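Local coordinates for protein nucleoside diphosphate kinase (Aquifex aeolicus, PDB 3ZTP) that probably transfers the gamma phosphate of ATP to nucleoside diphosphates through a phosphohistidine intermediate, working as a homotetramer, at residues R5-V10 with C133-G138; E45-F50 with E62-M67. One frame throughout, in Å; residues are numbered along the deposited sequence. Where two conformers were deposited one is given.

How the contacts relate
Contact 1 (5-10 with 133-138) lays the end of helix 125-135 on the sheet; contact 2 (45-50 with 62-67) pairs two short helices beside it and is nested within the chain loop that contact 1 closes. Their centres lie 16 Å apart, yet they touch: I9 CD1 is 3.7 Å from F50 CZ, and F134 CZ rests 3.6 Å from E49 CB. Both approach the predicted active site. The side chains of L7 and of M67 each come within about 5 Å of that of H120, the probable phosphohistidine, while F50 sets its ring edge-to-face with H120. M67 also lies about 5 Å from a bound sulfate.

Contact 1. Residues R5-V10 with C133-G138; sequences RTLIIV and CFIFSG
L7 meets I135 and F136 with its two methyl branches, one for each. CD1 comes up to the rim of the F136 ring close to the ring plane, 3.8 Å from CE2, while CD2 reaches CG1 of I135, in the conformer given, at 4.0 Å. The L7 side chain stands roughly perpendicular to that of I135. With CG anti to the backbone N (chi1 -175°), L7 presents the fork of its isobutyl group to the point where helix 125-135 ends, I135 still belonging to the helix and F136 being the first residue beyond it. In the same conformer I135 CG2 covers one face of the F136 ring, 3.6 Å above its plane and offset toward the rim, so the ring receives I135 on a face and L7 at an edge.

This small apolar centre is the tight part, and all three residues are buried. Around it the pairing thins out: I9 leans in but stays 4.9 Å away and packs on F50 instead, and the exposed R5, in a salt bridge with E78, remains 7.0 Å from the other segment. Strand 3-10 is held on both flanks by backbone bonds, L7 with S122 and I9 with H120 on one, T6 with L77 and I8 with A75 on the other. A second subunit adjoins the helix end; its C133 is linked by a disulfide to C133 of this chain, which is modelled in two conformers.

Contact 1 thus covers part of the antiparallel sheet of the ferredoxin-like alpha/beta sandwich with the last helix. Only hydrocarbon atoms meet across it, which implies joining by shape and exclusion of water, while the strand is bonded along its edges and the helix end is tied to a second subunit.

Contact 2. Residues E45-F50 with E62-M67; sequences EKAGEF and ELVEFM
A47 and G48 face V64 and M67 where helices 44-50 and 60-67 pass each other. The CB of A47 lies 4.1 Å from the carbonyl O of V64 and 4.4 Å from M67 CB, so one methyl group rests against both backbone and side chain of the other helix. V64 answers with a methyl of its own: CG2, anti to the carbonyl carbon, comes to 3.9 Å from G48 CA, touching main chain where glycine has no side chain. The other branch, CG1, is 4.3 Å from A47 CB. The segment axes come to 8.6 Å, with 126° between their N-to-C directions.

A second shell surrounds both helices. S68 OG lies in hydrogen-bonding reach of both V64 O and E65 O and probably shares its proton between them. M67 carries its side chain onward to K11, P12, Y51 and I9. On helix 44-50, K46 N bonds to T43 OG1 and E49 O to Y130 OH; the K46 amine, in a long salt bridge with E49, reaches the carbonyl oxygens of G138 and I141 of the second subunit. F50 packs on I135 of helix 125-135.

The contact packs together the two helices of the helical hairpin of this family, beside the nucleotide site, where K11 is predicted to bind ATP. Its side-chain contacts are apolar, and A47 CB also lies against a carbonyl oxygen; no directed bond joins the two segments, which implies that van der Waals contact probably holds them together here, with hydrogen bonds to neighbouring residues around it.

Contact 1. Residues R5-V10 with C133-G138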
ATOM      1  N   ARG A   5       7.430 -20.316  -1.868  1.00 12.06           N
ATOM      2  CA  ARG A   5       6.441 -19.399  -1.329  1.00  9.99           C
ATOM      3  C   ARG A   5       5.066 -19.733  -1.870  1.00 11.12           C
ATOM      4  O   ARG A   5       4.894 -20.073  -3.046  1.00 12.02           O
ATOM      5  CB  ARG A   5       6.773 -17.966  -1.710  1.00 11.41           C
ATOM      6  CG  ARG A   5       7.979 -17.416  -1.015  1.00 12.22           C
ATOM      7  CD  ARG A   5       8.349 -16.041  -1.521  1.00 13.56           C
ATOM      8  NE  ARG A   5       9.483 -15.521  -0.760  1.00 15.68           N
ATOM      9  CZ  ARG A   5      10.091 -14.371  -1.022  1.00 18.34           C
ATOM     10  NH1 ARG A   5       9.669 -13.622  -2.024  1.00 17.89           N
ATOM     11  NH2 ARG A   5      11.126 -13.982  -0.280  1.00 22.02           N
ATOM     12  N   THR A   6       4.052 -19.633  -1.015  1.00  8.54           N
ATOM     13  CA  THR A   6       2.686 -19.874  -1.437  1.00  7.74           C
ATOM     14  C   THR A   6       1.811 -18.792  -0.842  1.00  7.37           C
ATOM     15  O   THR A   6       2.189 -18.149   0.141  1.00  8.97           O
ATOM     16  CB  THR A   6       2.215 -21.292  -1.045  1.00  9.07           C
ATOM     17  OG1 THR A   6       0.967 -21.503  -1.683  1.00 10.81           O
ATOM     18  CG2 THR A   6       2.034 -21.467   0.466  1.00  9.49           C
ATOM     19  N   LEU A   7       0.652 -18.560  -1.440  1.00  7.52           N
ATOM     20  CA  LEU A   7      -0.284 -17.556  -0.935  1.00  7.24           C
ATOM     21  C   LEU A   7      -1.436 -18.252  -0.240  1.00  7.69           C
ATOM     22  O   LEU A   7      -2.028 -19.174  -0.815  1.00  8.48           O
ATOM     23  CB  LEU A   7      -0.830 -16.718  -2.085  1.00  8.79           C
ATOM     24  CG  LEU A   7      -1.719 -15.564  -1.594  1.00 11.32           C
ATOM     25  CD1 LEU A   7      -0.904 -14.375  -1.134  1.00  9.14           C
ATOM     26  CD2 LEU A   7      -2.768 -15.151  -2.611  1.00 14.25           C
ATOM     27  N   ILE A   8      -1.791 -17.787   0.959  1.00  6.75           N
ATOM     28  CA  ILE A   8      -3.073 -18.148   1.554  1.00  6.90           C
ATOM     29  C   ILE A   8      -3.965 -16.926   1.644  1.00  7.20           C
ATOM     30  O   ILE A   8      -3.497 -15.788   1.797  1.00  6.14           O
ATOM     31  CB  ILE A   8      -2.957 -18.823   2.940  1.00  7.38           C
ATOM     32  CG1 ILE A   8      -2.230 -17.924   3.954  1.00  7.33           C
ATOM     33  CG2 ILE A   8      -2.281 -20.169   2.804  1.00  8.83           C
ATOM     34  CD1 ILE A   8      -2.408 -18.350   5.411  1.00  9.52           C
ATOM     35  N   ILE A   9      -5.272 -17.162   1.534  1.00  6.32           N
ATOM     36  CA  ILE A   9      -6.268 -16.119   1.842  1.00  7.00           C
ATOM     37  C   ILE A   9      -7.266 -16.709   2.819  1.00  6.82           C
ATOM     38  O   ILE A   9      -7.883 -17.736   2.526  1.00  6.59           O
ATOM     39  CB  ILE A   9      -7.021 -15.602   0.608  1.00  7.00           C
ATOM     40  CG1 ILE A   9      -6.023 -15.142  -0.448  1.00  8.49           C
ATOM     41  CG2 ILE A   9      -7.925 -14.467   1.034  1.00  8.76           C
ATOM     42  CD1 ILE A   9      -6.694 -14.720  -1.767  1.00 12.30           C
ATOM     43  N   VAL A  10      -7.429 -16.044   3.961  1.00  5.99           N
ATOM     44  CA  VAL A  10      -8.463 -16.411   4.934  1.00  6.28           C
ATOM     45  C   VAL A  10      -9.747 -15.765   4.460  1.00  6.85           C
ATOM     46  O   VAL A  10      -9.811 -14.532   4.309  1.00  7.35           O
ATOM     47  CB  VAL A  10      -8.072 -15.975   6.345  1.00  6.92           C
ATOM     48  CG1 VAL A  10      -9.174 -16.296   7.356  1.00  7.52           C
ATOM     49  CG2 VAL A  10      -6.751 -16.632   6.739  1.00  8.32           C
ATOM     50  N   CYS A 133       1.765 -12.089  -6.662  1.00  7.62           N
ATOM     51  CA  CYS A 133       1.869 -10.789  -7.317  0.62  9.02           C
ATOM     52  C   CYS A 133       0.525 -10.075  -7.405  1.00  8.88           C
ATOM     53  O   CYS A 133       0.469  -8.839  -7.438  1.00  9.27           O
ATOM     54  CB  CYS A 133       2.466 -10.951  -8.712  0.62  9.97           C
ATOM     55  SG  CYS A 133       4.242 -11.296  -8.687  0.62 17.49           S
ATOM     56  N   PHE A 134      -0.563 -10.814  -7.459  1.00  8.07           N
ATOM     57  CA  PHE A 134      -1.844 -10.150  -7.535  1.00  8.11           C
ATOM     58  C   PHE A 134      -2.113  -9.341  -6.268  1.00  7.91           C
ATOM     59  O   PHE A 134      -2.711  -8.259  -6.321  1.00  7.39           O
ATOM     60  CB  PHE A 134      -2.986 -11.135  -7.769  1.00  8.82           C
ATOM     61  CG  PHE A 134      -4.215 -10.477  -8.304  1.00  8.69           C
ATOM     62  CD1 PHE A 134      -5.152  -9.885  -7.482  1.00  9.21           C
ATOM     63  CD2 PHE A 134      -4.374 -10.377  -9.662  1.00 12.57           C
ATOM     64  CE1 PHE A 134      -6.261  -9.236  -8.016  1.00 10.24           C
ATOM     65  CE2 PHE A 134      -5.487  -9.734 -10.204  1.00 15.14           C
ATOM     66  CZ  PHE A 134      -6.418  -9.154  -9.372  1.00 12.87           C
ATOM     67  N   ILE A 135      -1.697  -9.864  -5.121  1.00  7.98           N
ATOM     68  CA  ILE A 135      -2.035  -9.283  -3.828  0.73  7.29           C
ATOM     69  C   ILE A 135      -0.924  -8.399  -3.261  1.00  6.76           C
ATOM     70  O   ILE A 135      -1.198  -7.379  -2.648  1.00  7.56           O
ATOM     71  CB  ILE A 135      -2.347 -10.415  -2.808  0.73  8.54           C
ATOM     72  CG1 ILE A 135      -3.481 -11.311  -3.327  0.73  9.62           C
ATOM     73  CG2 ILE A 135      -2.673  -9.845  -1.424  0.73  8.86           C
ATOM     74  CD1 ILE A 135      -4.775 -10.572  -3.663  0.73  9.86           C
ATOM     75  N   PHE A 136       0.328  -8.818  -3.460  1.00  6.44           N
ATOM     76  CA  PHE A 136       1.483  -8.190  -2.821  1.00  6.90           C
ATOM     77  C   PHE A 136       2.547  -7.823  -3.827  1.00  7.37           C
ATOM     78  O   PHE A 136       2.969  -8.676  -4.604  1.00  9.57           O
ATOM     79  CB  PHE A 136       2.157  -9.164  -1.822  1.00  7.71           C
ATOM     80  CG  PHE A 136       1.328  -9.501  -0.614  1.00  6.99           C
ATOM     81  CD1 PHE A 136       1.099  -8.571   0.375  1.00  7.26           C
ATOM     82  CD2 PHE A 136       0.783 -10.754  -0.493  1.00  6.72           C
ATOM     83  CE1 PHE A 136       0.347  -8.903   1.494  1.00  7.78           C
ATOM     84  CE2 PHE A 136       0.062 -11.112   0.643  1.00  6.49           C
ATOM     85  CZ  PHE A 136      -0.173 -10.185   1.610  1.00  6.51           C
ATOM     86  N   SER A 137       3.053  -6.600  -3.746  1.00  6.99           N
ATOM     87  CA  SER A 137       4.251  -6.255  -4.507  1.00  6.73           C
ATOM     88  C   SER A 137       5.484  -6.780  -3.790  1.00  6.69           C
ATOM     89  O   SER A 137       5.454  -7.127  -2.593  1.00  7.01           O
ATOM     90  CB  SER A 137       4.397  -4.751  -4.632  1.00  8.53           C
ATOM     91  OG  SER A 137       4.750  -4.195  -3.387  1.00  8.64           O
ATOM     92  N   GLY A 138       6.600  -6.796  -4.480  1.00  7.16           N
ATOM     93  CA  GLY A 138       7.878  -7.072  -3.870  1.00  8.33           C
ATOM     94  C   GLY A 138       8.199  -6.159  -2.722  1.00  9.09           C
ATOM     95  O   GLY A 138       8.866  -6.564  -1.763  1.00  9.61           O
TER

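Contact 2. Residues E45-F50 with E62-M67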
ATOM      1  N   GLU A  45     -14.686  -6.956  -9.233  1.00 11.70           N
ATOM      2  CA  GLU A  45     -13.847  -7.016 -10.398  0.71 12.11           C
ATOM      3  C   GLU A  45     -12.492  -7.668 -10.088  1.00 10.51           C
ATOM      4  O   GLU A  45     -12.018  -8.529 -10.832  1.00 13.33           O
ATOM      5  CB  GLU A  45     -13.661  -5.598 -10.929  0.71 14.82           C
ATOM      6  CG  GLU A  45     -14.969  -4.903 -11.410  0.71 26.60           C
ATOM      7  CD  GLU A  45     -16.055  -4.667 -10.322  0.71 41.46           C
ATOM      8  OE1 GLU A  45     -15.769  -4.202  -9.185  0.71 17.68           O
ATOM      9  OE2 GLU A  45     -17.238  -4.930 -10.638  0.71 54.06           O
ATOM     10  N   LYS A  46     -11.882  -7.261  -8.985  1.00  9.69           N
ATOM     11  CA  LYS A  46     -10.567  -7.802  -8.590  1.00  9.82           C
ATOM     12  C   LYS A  46     -10.668  -9.275  -8.193  1.00 10.15           C
ATOM     13  O   LYS A  46      -9.790 -10.062  -8.535  1.00 11.04           O
ATOM     14  CB  LYS A  46      -9.899  -6.966  -7.483  1.00  9.68           C
ATOM     15  CG  LYS A  46      -9.415  -5.585  -7.908  1.00 10.65           C
ATOM     16  CD  LYS A  46      -8.240  -5.631  -8.830  1.00  9.94           C
ATOM     17  CE  LYS A  46      -7.804  -4.219  -9.211  1.00 11.80           C
ATOM     18  NZ  LYS A  46      -6.811  -4.341 -10.278  1.00 13.25           N
ATOM     19  N   ALA A  47     -11.719  -9.658  -7.460  1.00  9.06           N
ATOM     20  CA  ALA A  47     -11.905 -11.069  -7.157  1.00  9.77           C
ATOM     21  C   ALA A  47     -12.041 -11.897  -8.438  1.00 11.35           C
ATOM     22  O   ALA A  47     -11.481 -12.991  -8.547  1.00 11.56           O
ATOM     23  CB  ALA A  47     -13.117 -11.256  -6.290  1.00 10.45           C
ATOM     24  N   GLY A  48     -12.767 -11.371  -9.414  1.00 11.00           N
ATOM     25  CA  GLY A  48     -12.917 -12.042 -10.696  1.00 12.55           C
ATOM     26  C   GLY A  48     -11.606 -12.225 -11.454  1.00 13.10           C
ATOM     27  O   GLY A  48     -11.360 -13.280 -12.071  1.00 15.36           O
ATOM     28  N   GLU A  49     -10.759 -11.195 -11.415  1.00 13.05           N
ATOM     29  CA  GLU A  49      -9.444 -11.279 -12.029  1.00 13.54           C
ATOM     30  C   GLU A  49      -8.543 -12.266 -11.299  1.00 11.72           C
ATOM     31  O   GLU A  49      -7.817 -13.021 -11.929  1.00 14.01           O
ATOM     32  CB  GLU A  49      -8.775  -9.903 -12.037  1.00 13.00           C
ATOM     33  CG  GLU A  49      -9.441  -8.918 -12.987  1.00 16.90           C
ATOM     34  CD  GLU A  49      -8.837  -7.521 -12.920  1.00 21.03           C
ATOM     35  OE1 GLU A  49      -7.881  -7.275 -12.151  1.00 22.10           O
ATOM     36  OE2 GLU A  49      -9.332  -6.666 -13.692  1.00 28.98           O
ATOM     37  N   PHE A  50      -8.581 -12.250  -9.972  1.00 11.35           N
ATOM     38  CA  PHE A  50      -7.769 -13.183  -9.200  1.00  9.84           C
ATOM     39  C   PHE A  50      -8.132 -14.611  -9.567  1.00 12.56           C
ATOM     40  O   PHE A  50      -7.258 -15.449  -9.753  1.00 13.12           O
ATOM     41  CB  PHE A  50      -7.977 -12.936  -7.707  1.00  9.42           C
ATOM     42  CG  PHE A  50      -7.149 -13.838  -6.816  1.00  9.54           C
ATOM     43  CD1 PHE A  50      -5.880 -13.461  -6.426  1.00  9.88           C
ATOM     44  CD2 PHE A  50      -7.627 -15.055  -6.377  1.00  9.93           C
ATOM     45  CE1 PHE A  50      -5.114 -14.267  -5.607  1.00  9.91           C
ATOM     46  CE2 PHE A  50      -6.844 -15.888  -5.577  1.00  9.46           C
ATOM     47  CZ  PHE A  50      -5.582 -15.481  -5.190  1.00  9.69           C
ATOM     48  N   GLU A  62     -20.907 -16.956  -7.683  1.00 14.43           N
ATOM     49  CA  GLU A  62     -21.023 -17.066  -6.232  1.00 14.44           C
ATOM     50  C   GLU A  62     -19.661 -16.943  -5.574  1.00 13.19           C
ATOM     51  O   GLU A  62     -19.547 -16.348  -4.499  1.00 13.95           O
ATOM     52  CB  GLU A  62     -21.676 -18.390  -5.845  1.00 18.47           C
ATOM     53  CG  GLU A  62     -23.187 -18.424  -6.057  1.00 23.79           C
ATOM     54  CD  GLU A  62     -23.606 -18.871  -7.455  1.00 24.74           C
ATOM     55  OE1 GLU A  62     -22.736 -19.038  -8.347  1.00 23.06           O
ATOM     56  OE2 GLU A  62     -24.828 -19.048  -7.668  1.00 23.80           O
ATOM     57  N   LEU A  63     -18.632 -17.537  -6.169  1.00 12.11           N
ATOM     58  CA  LEU A  63     -17.270 -17.369  -5.666  1.00 11.91           C
ATOM     59  C   LEU A  63     -16.852 -15.908  -5.636  1.00 11.16           C
ATOM     60  O   LEU A  63     -16.266 -15.436  -4.651  1.00 12.01           O
ATOM     61  CB  LEU A  63     -16.269 -18.157  -6.517  1.00 13.82           C
ATOM     62  CG  LEU A  63     -14.789 -17.982  -6.219  1.00 14.78           C
ATOM     63  CD1 LEU A  63     -14.440 -18.475  -4.809  1.00 14.49           C
ATOM     64  CD2 LEU A  63     -14.000 -18.707  -7.297  1.00 17.56           C
ATOM     65  N   VAL A  64     -17.117 -15.196  -6.727  1.00 12.30           N
ATOM     66  CA  VAL A  64     -16.719 -13.807  -6.810  1.00 11.63           C
ATOM     67  C   VAL A  64     -17.480 -12.978  -5.791  1.00 11.12           C
ATOM     68  O   VAL A  64     -16.888 -12.141  -5.104  1.00 11.71           O
ATOM     69  CB  VAL A  64     -16.947 -13.275  -8.209  1.00 13.03           C
ATOM     70  CG1 VAL A  64     -16.882 -11.742  -8.243  1.00 14.16           C
ATOM     71  CG2 VAL A  64     -15.937 -13.904  -9.155  1.00 16.00           C
ATOM     72  N   GLU A  65     -18.788 -13.195  -5.676  1.00 11.82           N
ATOM     73  CA  GLU A  65     -19.587 -12.460  -4.699  1.00 12.44           C
ATOM     74  C   GLU A  65     -19.096 -12.749  -3.269  1.00 11.06           C
ATOM     75  O   GLU A  65     -18.889 -11.840  -2.472  1.00 13.00           O
ATOM     76  CB  GLU A  65     -21.080 -12.828  -4.815  1.00 16.55           C
ATOM     77  CG  GLU A  65     -21.936 -12.150  -3.756  1.00 21.41           C
ATOM     78  CD  GLU A  65     -23.414 -12.506  -3.837  1.00 29.44           C
ATOM     79  OE1 GLU A  65     -23.733 -13.691  -4.065  1.00 29.26           O
ATOM     80  OE2 GLU A  65     -24.252 -11.596  -3.646  1.00 32.50           O
ATOM     81  N   PHE A  66     -18.897 -14.027  -2.959  1.00 11.00           N
ATOM     82  CA  PHE A  66     -18.448 -14.420  -1.629  1.00 11.21           C
ATOM     83  C   PHE A  66     -17.108 -13.775  -1.287  1.00 10.09           C
ATOM     84  O   PHE A  66     -16.926 -13.205  -0.209  1.00 10.06           O
ATOM     85  CB  PHE A  66     -18.346 -15.944  -1.574  1.00 11.62           C
ATOM     86  CG  PHE A  66     -17.719 -16.482  -0.313  1.00  9.75           C
ATOM     87  CD1 PHE A  66     -18.181 -16.097   0.938  1.00 11.33           C
ATOM     88  CD2 PHE A  66     -16.691 -17.397  -0.392  1.00 10.25           C
ATOM     89  CE1 PHE A  66     -17.600 -16.622   2.092  1.00 11.87           C
ATOM     90  CE2 PHE A  66     -16.136 -17.935   0.757  1.00 12.26           C
ATOM     91  CZ  PHE A  66     -16.572 -17.535   1.978  1.00 10.96           C
ATOM     92  N   MET A  67     -16.169 -13.871  -2.212  1.00  9.22           N
ATOM     93  CA  MET A  67     -14.823 -13.390  -1.955  1.00  8.75           C
ATOM     94  C   MET A  67     -14.695 -11.868  -1.917  1.00 10.29           C
ATOM     95  O   MET A  67     -13.654 -11.339  -1.499  1.00 11.16           O
ATOM     96  CB  MET A  67     -13.821 -14.029  -2.930  1.00  9.75           C
ATOM     97  CG  MET A  67     -13.579 -15.513  -2.633  1.00  8.96           C
ATOM     98  SD  MET A  67     -12.899 -15.833  -0.982  1.00  9.84           S
ATOM     99  CE  MET A  67     -11.251 -15.131  -1.171  1.00 10.19           C
TER